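Local atomic coordinates of adhesin (Neisseria gonorrhoeae, PDB entry 6GQ4), a protein that probably acts in adhesion of gonococci and is a vaccine candidate that raises bactericidal antibodies in mice. Residues D60-K65 with V70-A75; P85-I88 with Q94-F97. All coordinates share one frame; numbering follows the deposited sequence. Where two conformers were deposited one is given.

Interaction 1 of 2, residues D60-K65 with V70-A75; sequences DTFYGK and VLSTGA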
loop_
_atom_site.group_PDB
_atom_site.type_symbol
_atom_site.label_atom_id
_atom_site.label_comp_id
_atom_site.label_asym_id
_atom_site.label_seq_id
_atom_site.Cartn_x
_atom_site.Cartn_y
_atom_site.Cartn_z
ATOM N N ASP A 60 -10.876 4.799 4.566
ATOM C CA ASP A 60 -9.780 4.936 3.659
ATOM C C ASP A 60 -8.457 4.983 4.400
ATOM O O ASP A 60 -8.283 5.708 5.391
ATOM C CB ASP A 60 -9.887 6.213 2.846
ATOM C CG ASP A 60 -11.037 6.119 1.827
ATOM O OD1 ASP A 60 -10.836 5.441 0.757
ATOM O OD2 ASP A 60 -12.107 6.518 2.164
ATOM N N THR A 61 -7.458 4.269 3.864
ATOM C CA THR A 61 -6.117 4.332 4.409
ATOM C C THR A 61 -5.166 4.946 3.365
ATOM O O THR A 61 -5.233 4.537 2.210
ATOM C CB THR A 61 -5.601 2.944 4.802
ATOM O OG1 THR A 61 -6.606 2.293 5.599
ATOM C CG2 THR A 61 -4.298 3.057 5.560
ATOM N N PHE A 62 -4.279 5.827 3.806
ATOM C CA PHE A 62 -3.290 6.467 3.003
ATOM C C PHE A 62 -1.926 6.314 3.634
ATOM O O PHE A 62 -1.757 6.449 4.864
ATOM C CB PHE A 62 -3.527 7.990 2.889
ATOM C CG PHE A 62 -4.857 8.312 2.279
ATOM C CD1 PHE A 62 -4.997 8.437 0.918
ATOM C CD2 PHE A 62 -5.990 8.444 3.055
ATOM C CE1 PHE A 62 -6.233 8.706 0.348
ATOM C CE2 PHE A 62 -7.224 8.745 2.488
ATOM C CZ PHE A 62 -7.346 8.820 1.130
ATOM N N TYR A 63 -0.954 5.999 2.782
ATOM C CA TYR A 63 0.441 5.891 3.163
ATOM C C TYR A 63 1.243 6.942 2.409
ATOM O O TYR A 63 1.035 7.012 1.212
ATOM C CB TYR A 63 0.991 4.482 2.872
ATOM C CG TYR A 63 0.204 3.345 3.511
ATOM C CD1 TYR A 63 -0.897 2.810 2.884
ATOM C CD2 TYR A 63 0.551 2.829 4.752
ATOM C CE1 TYR A 63 -1.658 1.790 3.395
ATOM C CE2 TYR A 63 -0.186 1.793 5.260
ATOM C CZ TYR A 63 -1.268 1.236 4.603
ATOM O OH TYR A 63 -2.122 0.253 5.119
ATOM N N GLY A 64 2.185 7.584 3.090
ATOM C CA GLY A 64 3.105 8.536 2.472
ATOM C C GLY A 64 2.810 9.957 2.908
ATOM O O GLY A 64 1.724 10.283 3.402
ATOM N N LYS A 65 3.817 10.797 2.808
ATOM C CA LYS A 65 3.695 12.262 3.068
ATOM C C LYS A 65 3.133 12.981 1.843
ATOM O O LYS A 65 3.423 12.586 0.723
ATOM C CB LYS A 65 5.072 12.875 3.349
ATOM C CG LYS A 65 5.695 12.467 4.678
ATOM C CD LYS A 65 5.084 13.161 5.892
ATOM C CE LYS A 65 5.512 14.604 6.034
ATOM N NZ LYS A 65 5.937 14.883 7.422
ATOM N N VAL A 70 2.189 8.357 -2.665
ATOM C CA VAL A 70 1.077 8.034 -1.804
ATOM C C VAL A 70 0.376 6.764 -2.298
ATOM O O VAL A 70 -0.049 6.687 -3.466
ATOM C CB VAL A 70 0.100 9.210 -1.689
ATOM C CG1 VAL A 70 -1.116 8.789 -0.893
ATOM C CG2 VAL A 70 0.779 10.434 -1.089
ATOM N N LEU A 71 0.276 5.751 -1.369
ATOM C CA LEU A 71 -0.566 4.590 -1.621
ATOM C C LEU A 71 -1.940 4.826 -0.976
ATOM O O LEU A 71 -1.965 5.187 0.230
ATOM C CB LEU A 71 0.131 3.343 -1.073
ATOM C CG LEU A 71 -0.507 2.018 -1.478
ATOM C CD1 LEU A 71 0.544 0.918 -1.456
ATOM C CD2 LEU A 71 -1.721 1.631 -0.644
ATOM N N SER A 72 -3.016 4.619 -1.728
ATOM C CA SER A 72 -4.342 4.775 -1.129
ATOM C C SER A 72 -5.154 3.499 -1.370
ATOM O O SER A 72 -5.063 2.812 -2.374
ATOM C CB SER A 72 -5.062 6.007 -1.604
ATOM O OG SER A 72 -5.304 5.913 -2.988
ATOM N N THR A 73 -5.925 3.167 -0.329
ATOM C CA THR A 73 -6.689 1.958 -0.283
ATOM C C THR A 73 -7.808 2.144 0.768
ATOM O O THR A 73 -8.067 3.258 1.264
ATOM C CB THR A 73 -5.760 0.765 0.023
ATOM O OG1 THR A 73 -6.449 -0.479 -0.146
ATOM C CG2 THR A 73 -5.148 0.819 1.412
ATOM N N GLY A 74 -8.565 1.068 0.964
ATOM C CA GLY A 74 -9.631 0.978 1.963
ATOM C C GLY A 74 -9.095 0.752 3.365
ATOM O O GLY A 74 -7.964 1.085 3.692
ATOM N N ALA A 75 -9.939 0.161 4.201
ATOM C CA ALA A 75 -9.578 -0.146 5.571
ATOM C C ALA A 75 -8.536 -1.255 5.543
ATOM O O ALA A 75 -8.646 -2.245 4.759
ATOM C CB ALA A 75 -10.815 -0.556 6.339
HETATM O O HOH W 1 -8.467 5.356 -0.554
#

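Interaction 2 of 2, residues P85-I88 with Q94-F97; sequences PIMI and QIVF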
loop_
_atom_site.group_PDB
_atom_site.type_symbol
_atom_site.label_atom_id
_atom_site.label_comp_id
_atom_site.label_asym_id
_atom_site.label_seq_id
_atom_site.Cartn_x
_atom_site.Cartn_y
_atom_site.Cartn_z
ATOM N N PRO A 85 -8.026 -3.530 -3.019
ATOM C CA PRO A 85 -7.351 -2.955 -4.169
ATOM C C PRO A 85 -6.634 -1.683 -3.706
ATOM O O PRO A 85 -7.060 -1.069 -2.702
ATOM C CB PRO A 85 -8.461 -2.679 -5.175
ATOM C CG PRO A 85 -9.749 -2.846 -4.458
ATOM C CD PRO A 85 -9.480 -3.363 -3.072
ATOM N N ILE A 86 -5.572 -1.294 -4.424
ATOM C CA ILE A 86 -4.765 -0.092 -4.118
ATOM C C ILE A 86 -4.556 0.756 -5.391
ATOM O O ILE A 86 -4.725 0.296 -6.534
ATOM C CB ILE A 86 -3.412 -0.512 -3.493
ATOM C CG1 ILE A 86 -2.479 -1.120 -4.541
ATOM C CG2 ILE A 86 -3.599 -1.458 -2.287
ATOM C CD1 ILE A 86 -1.063 -1.191 -4.079
ATOM N N MET A 87 -4.096 1.975 -5.145
ATOM C CA MET A 87 -3.522 2.819 -6.164
ATOM C C MET A 87 -2.321 3.563 -5.559
ATOM O O MET A 87 -2.234 3.789 -4.366
ATOM C CB MET A 87 -4.579 3.758 -6.774
ATOM C CG MET A 87 -5.254 4.793 -5.948
ATOM S SD MET A 87 -6.280 5.864 -7.107
ATOM C CE MET A 87 -5.479 7.462 -6.956
ATOM N N ILE A 88 -1.307 3.838 -6.410
ATOM C CA ILE A 88 -0.159 4.641 -6.020
ATOM C C ILE A 88 -0.111 5.868 -6.946
ATOM O O ILE A 88 -0.155 5.705 -8.174
ATOM C CB ILE A 88 1.156 3.831 -6.046
ATOM C CG1 ILE A 88 1.047 2.628 -5.101
ATOM C CG2 ILE A 88 2.377 4.673 -5.721
ATOM C CD1 ILE A 88 2.170 1.606 -5.192
ATOM N N GLN A 94 0.399 12.376 -10.746
ATOM C CA GLN A 94 0.061 11.318 -11.707
ATOM C C GLN A 94 -0.087 9.982 -10.984
ATOM O O GLN A 94 0.745 9.664 -10.132
ATOM C CB GLN A 94 1.131 11.192 -12.799
ATOM C CG GLN A 94 1.306 12.486 -13.575
ATOM C CD GLN A 94 2.124 12.291 -14.832
ATOM O OE1 GLN A 94 1.736 11.546 -15.725
ATOM N NE2 GLN A 94 3.263 12.959 -14.914
ATOM N N ILE A 95 -1.117 9.222 -11.373
ATOM C CA ILE A 95 -1.281 7.881 -10.892
ATOM C C ILE A 95 -0.294 6.994 -11.654
ATOM O O ILE A 95 -0.305 6.943 -12.911
ATOM C CB ILE A 95 -2.747 7.419 -10.992
ATOM C CG1 ILE A 95 -3.698 8.404 -10.303
ATOM C CG2 ILE A 95 -2.923 6.008 -10.443
ATOM C CD1 ILE A 95 -5.169 8.172 -10.621
ATOM N N VAL A 96 0.583 6.307 -10.924
ATOM C CA VAL A 96 1.609 5.525 -11.595
ATOM C C VAL A 96 1.344 4.015 -11.435
ATOM O O VAL A 96 1.900 3.198 -12.197
ATOM C CB VAL A 96 3.019 5.968 -11.161
ATOM C CG1 VAL A 96 3.295 7.398 -11.614
ATOM C CG2 VAL A 96 3.262 5.806 -9.675
ATOM N N PHE A 97 0.477 3.632 -10.476
ATOM C CA PHE A 97 -0.112 2.307 -10.475
ATOM C C PHE A 97 -1.607 2.446 -10.168
ATOM O O PHE A 97 -1.993 2.998 -9.118
ATOM C CB PHE A 97 0.539 1.398 -9.428
ATOM C CG PHE A 97 1.978 1.055 -9.703
ATOM C CD1 PHE A 97 2.295 0.016 -10.568
ATOM C CD2 PHE A 97 3.009 1.779 -9.112
ATOM C CE1 PHE A 97 3.613 -0.310 -10.810
ATOM C CE2 PHE A 97 4.331 1.444 -9.357
ATOM C CZ PHE A 97 4.624 0.405 -10.216
#

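Interaction 1 of 2, residues D60-K65 with V70-A75
Tyr-63 lies beside Leu-71, the two side chains pointing the same way off one face of the sheet. From the tyrosine CB, beside Leu-71 O and CB, the ring leaves with CG anti to its own carbonyl carbon (chi1 -55°), a turn that carries one ring edge along strand 70-73. CD1 meets Leu-71 CD2 at 3.8 Å, CE1 comes next to the same methyl and then to Thr-73 CG2 at 4.1 Å, which approaches at the ring edge. The tip, OH, leaves the hairpin and hydrogen-bonds Thr-35 OG1 on strand 35-42. Two antiparallel hydrogen-bonded pairs frame this row. Tyr-63 N reaches Leu-71 O at 2.9 Å in the carbonyl plane, and Leu-71 N returns the bond to Tyr-63 O; Thr-61 and Thr-73 likewise exchange two bonds, less regular in geometry. This is a beta hairpin of the ACP-like domain; strand 61-63 ends the sheet order, but backbone bonds from Phe-62 to Asn-52 and from Gly-64 to Pro-50 bring the sheet round toward strand 45-50. Beyond the Thr-61/Thr-73 pair, Thr-61 OG1 donates a short 2.6 Å bond to Gly-74 O, the hydroxyl tilted 26° from the carbonyl plane. Thr-73 O takes Thr-61 N from above its plane, 48° out, and also receives a water at 2.8 Å that donates its other hydrogen to Asp-60 OD1. On the opposite face the Phe-62 ring meets Ser-72 CB obliquely, with CD1 and CE1 both 3.5 Å from it, while Val-70 CG1 stands at the ring edge, 4.3 Å from Phe-62 CD1.

Interaction 2 of 2, residues P85-I88 with Q94-F97
Ile-88 overlaps Phe-97 on one face of the sheet, both side chains buried, side by side and pointing the same way. The isoleucine CD1 touches the ring at CD2, 4.0 Å away and oblique to it, and Ile-88 CB comes almost as near to that same ring carbon. Lys-21 makes a cation-pi contact with the ring, and Val-23 of strand 22-29 also packs on it. Apart from this pair, Met-87 crosses Ile-95 obliquely: its chain runs extended through chi2, then bends at chi3 (-115°), which brings CE to 3.7 Å from Ile-95 CD1. Closer to the backbone, Met-87 CA lies 3.3 Å from Phe-97 O in a CA-H...O contact. That carbonyl takes a hydrogen bond from Ile-88 N at 2.9 Å, in the carbonyl plane. The return bond is doubled: Ile-88 O is gripped by Val-96 N at 2.9 Å and by Phe-97 N at 3.2 Å, the longer bond being nearly straight (176° at the hydrogen). Ile-95 CG2 also touches this oxygen at 3.6 Å. Val-96, with psi near -16°, turns the chain a corner here, and its own carbonyl accepts a bond from Lys-21 NZ. Two successive residues set against one on the neighbouring strand of an antiparallel hairpin make a classic beta bulge.

Going from the N terminus, the chain first lays down strands 9-16 to 45-50, then reaches 60-65. Interaction 1 closes the short turn between 65 and 70, and interaction 2 then closes the turn between 88 and 94; the two hairpins follow in series, neither nested nor crossed. They share a seam, strands 70-73 and 86-89 being neighbours: Ser-72 N probably bonds Met-87 O, Thr-73 OG1 probably bonds Pro-85 O, and Leu-71 packs on Ile-86. Strand 95-102 then joins this second half to strand 9-16, while Phe-62 and Gly-64 bond back to Asn-52 and Pro-50, so the halves meet at both ends. The sodium ion, held by Tyr-15, Tyr-81 and Gln-84, lies near Thr-73.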